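Local coordinates for organic hydroperoxide resistance protein OhrB (PDB 2BJO) that takes part in the resistance of Bacillus subtilis to organic hydroperoxides, as a general stress protein of the OsmC/Ohr family, at residues V63-I69 and K107-L111. The protein carries 3 engineered substitutions. Sequence-based numbering, arbitrary orientation.
Sequences VAKEQNI and KAQEL
Leu111, Gln67 and Lys107 carry a contact of a helix C-terminus and the turn after it with a second helix, apolar on the buried side and polar at its edge, where the end of helix 44-65 meets the first turns of helix 105-118. Leu111 is the buried wedge. Its CG lies anti to the carbonyl carbon and, with chi2 extended, this turns the two methyls toward segment 63-69: CD1 packs on Ala64 CB at 3.9 Å, while CD2 lies over the face of the Gln67 amide, 3.5 Å from NE2. Val63 passes alongside in the opposite direction, its CG2 4.0 Å from Leu111 CB.

At the more exposed edge the side-chain amide of Gln67, carried on a chain extended beyond CG, faces two residues one helical turn apart. Its NE2 donates to Glu110 OE1 at 2.9 Å in a nearly straight bond (165°), leaving almost within the amide plane but meeting the syn side of the carboxylate 31° out of plane. On the other branch, Gln67 OE1 receives only a weak bond from Lys107 NZ, 3.4 Å away. Lys107 NZ also forms a salt bridge with Glu110 OE2 (3.2 Å), closing a small polar network that favours this orientation of the amide, mainly through the bond to Glu110. Lys107 starts with CG anti to the backbone N (chi1 170°) and then bends, bringing NZ back beside the Gln67 and Glu110 groups; its CD lies against Ile69 CD1, modelled closer (3.4 Å) than usual for two carbons, so the exact fit is doubtful.

Gln67 and Ile69 are brought to this edge by the turn that ends helix 44-65: Ala64 O accepts both Gln67 N and Ile69 N from opposite faces of its plane, and Asn68 N returns to Lys65 O. With Asn68 as the positive-phi C-prime residue, this is a Schellman C-cap packed on helix 105-118, joining the two helices of the OsmC/Ohr fold that carry, within one and just after the other, the Cys55–Cys119 disulfide of this oxidised form.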
loop_
_atom_site.group_PDB
_atom_site.type_symbol
_atom_site.label_atom_id
_atom_site.label_comp_id
_atom_site.label_asym_id
_atom_site.label_seq_id
_atom_site.Cartn_x
_atom_site.Cartn_y
_atom_site.Cartn_z
ATOM N N VAL A 63 17.698 9.790 -4.299
ATOM C CA VAL A 63 17.977 10.829 -5.307
ATOM C C VAL A 63 18.970 11.864 -4.760
ATOM O O VAL A 63 19.814 12.399 -5.474
ATOM C CB VAL A 63 16.729 11.475 -5.961
ATOM C CG1 VAL A 63 16.001 10.429 -6.754
ATOM C CG2 VAL A 63 15.828 12.142 -4.956
ATOM N N ALA A 64 18.847 12.115 -3.466
ATOM C CA ALA A 64 19.725 13.001 -2.723
ATOM C C ALA A 64 21.123 12.397 -2.660
ATOM O O ALA A 64 22.116 13.101 -2.881
ATOM C CB ALA A 64 19.147 13.249 -1.353
ATOM N N LYS A 65 21.194 11.102 -2.353
ATOM C CA LYS A 65 22.466 10.384 -2.284
ATOM C C LYS A 65 23.327 10.507 -3.530
ATOM O O LYS A 65 24.535 10.727 -3.451
ATOM C CB LYS A 65 22.204 8.891 -2.094
ATOM C CG LYS A 65 22.689 8.384 -0.778
ATOM C CD LYS A 65 24.158 7.947 -0.830
ATOM C CE LYS A 65 24.600 7.407 0.554
ATOM N NZ LYS A 65 25.444 6.147 0.619
ATOM N N GLU A 66 22.657 10.335 -4.664
ATOM C CA GLU A 66 23.184 10.577 -6.001
ATOM C C GLU A 66 23.920 11.912 -6.204
ATOM O O GLU A 66 24.784 12.014 -7.074
ATOM C CB GLU A 66 22.023 10.445 -6.997
ATOM C CG GLU A 66 21.618 9.026 -7.333
ATOM C CD GLU A 66 22.695 8.321 -8.152
ATOM O OE1 GLU A 66 23.124 7.239 -7.682
ATOM O OE2 GLU A 66 23.124 8.840 -9.220
ATOM N N GLN A 67 23.549 12.922 -5.422
ATOM C CA GLN A 67 24.143 14.255 -5.375
ATOM C C GLN A 67 24.986 14.537 -4.122
ATOM O O GLN A 67 25.357 15.681 -3.866
ATOM C CB GLN A 67 23.000 15.270 -5.499
ATOM C CG GLN A 67 22.324 15.147 -6.847
ATOM C CD GLN A 67 21.409 16.304 -7.176
ATOM O OE1 GLN A 67 21.757 17.466 -6.918
ATOM N NE2 GLN A 67 20.238 15.991 -7.741
ATOM N N ASN A 68 25.269 13.474 -3.364
ATOM C CA ASN A 68 25.967 13.456 -2.061
ATOM C C ASN A 68 25.319 14.307 -0.964
ATOM O O ASN A 68 25.994 14.880 -0.102
ATOM C CB ASN A 68 27.449 13.788 -2.229
ATOM C CG ASN A 68 28.087 12.867 -3.238
ATOM O OD1 ASN A 68 28.638 11.854 -2.821
ATOM N ND2 ASN A 68 27.979 13.160 -4.535
ATOM N N ILE A 69 23.991 14.350 -1.035
ATOM C CA ILE A 69 23.184 15.123 -0.104
ATOM C C ILE A 69 22.586 14.153 0.917
ATOM O O ILE A 69 22.019 13.133 0.553
ATOM C CB ILE A 69 22.119 15.973 -0.840
ATOM C CG1 ILE A 69 22.794 17.000 -1.746
ATOM C CG2 ILE A 69 21.200 16.733 0.140
ATOM C CD1 ILE A 69 21.915 17.701 -2.753
ATOM N N LYS A 107 16.411 23.055 -4.050
ATOM C CA LYS A 107 16.902 21.676 -4.114
ATOM C C LYS A 107 15.829 20.682 -3.712
ATOM O O LYS A 107 15.685 19.626 -4.349
ATOM C CB LYS A 107 18.192 21.549 -3.283
ATOM C CG LYS A 107 18.692 20.152 -3.050
ATOM C CD LYS A 107 19.308 19.347 -4.192
ATOM C CE LYS A 107 19.219 19.755 -5.637
ATOM N NZ LYS A 107 20.409 20.526 -6.093
ATOM N N ALA A 108 15.106 21.029 -2.644
ATOM C CA ALA A 108 13.972 20.203 -2.191
ATOM C C ALA A 108 12.974 19.955 -3.344
ATOM O O ALA A 108 12.599 18.794 -3.590
ATOM C CB ALA A 108 13.292 20.794 -0.942
ATOM N N GLN A 109 12.577 21.024 -4.035
ATOM C CA GLN A 109 11.674 20.920 -5.186
ATOM C C GLN A 109 12.212 19.933 -6.224
ATOM O O GLN A 109 11.487 19.046 -6.693
ATOM C CB GLN A 109 11.430 22.267 -5.872
ATOM C CG GLN A 109 10.311 22.191 -6.931
ATOM C CD GLN A 109 8.981 21.865 -6.253
ATOM O OE1 GLN A 109 8.462 20.745 -6.319
ATOM N NE2 GLN A 109 8.453 22.855 -5.549
ATOM N N GLU A 110 13.486 20.091 -6.558
ATOM C CA GLU A 110 14.104 19.222 -7.556
ATOM C C GLU A 110 14.092 17.762 -7.133
ATOM O O GLU A 110 13.724 16.911 -7.940
ATOM C CB GLU A 110 15.540 19.681 -7.835
ATOM C CG GLU A 110 16.336 18.867 -8.853
ATOM C CD GLU A 110 17.822 19.113 -8.701
ATOM O OE1 GLU A 110 18.606 18.153 -8.877
ATOM O OE2 GLU A 110 18.199 20.264 -8.392
ATOM N N LEU A 111 14.484 17.476 -5.892
ATOM C CA LEU A 111 14.540 16.091 -5.397
ATOM C C LEU A 111 13.206 15.373 -5.168
ATOM O O LEU A 111 13.108 14.163 -5.271
ATOM C CB LEU A 111 15.360 16.013 -4.105
ATOM C CG LEU A 111 16.806 16.477 -4.337
ATOM C CD1 LEU A 111 17.428 16.370 -2.977
ATOM C CD2 LEU A 111 17.632 15.729 -5.366
#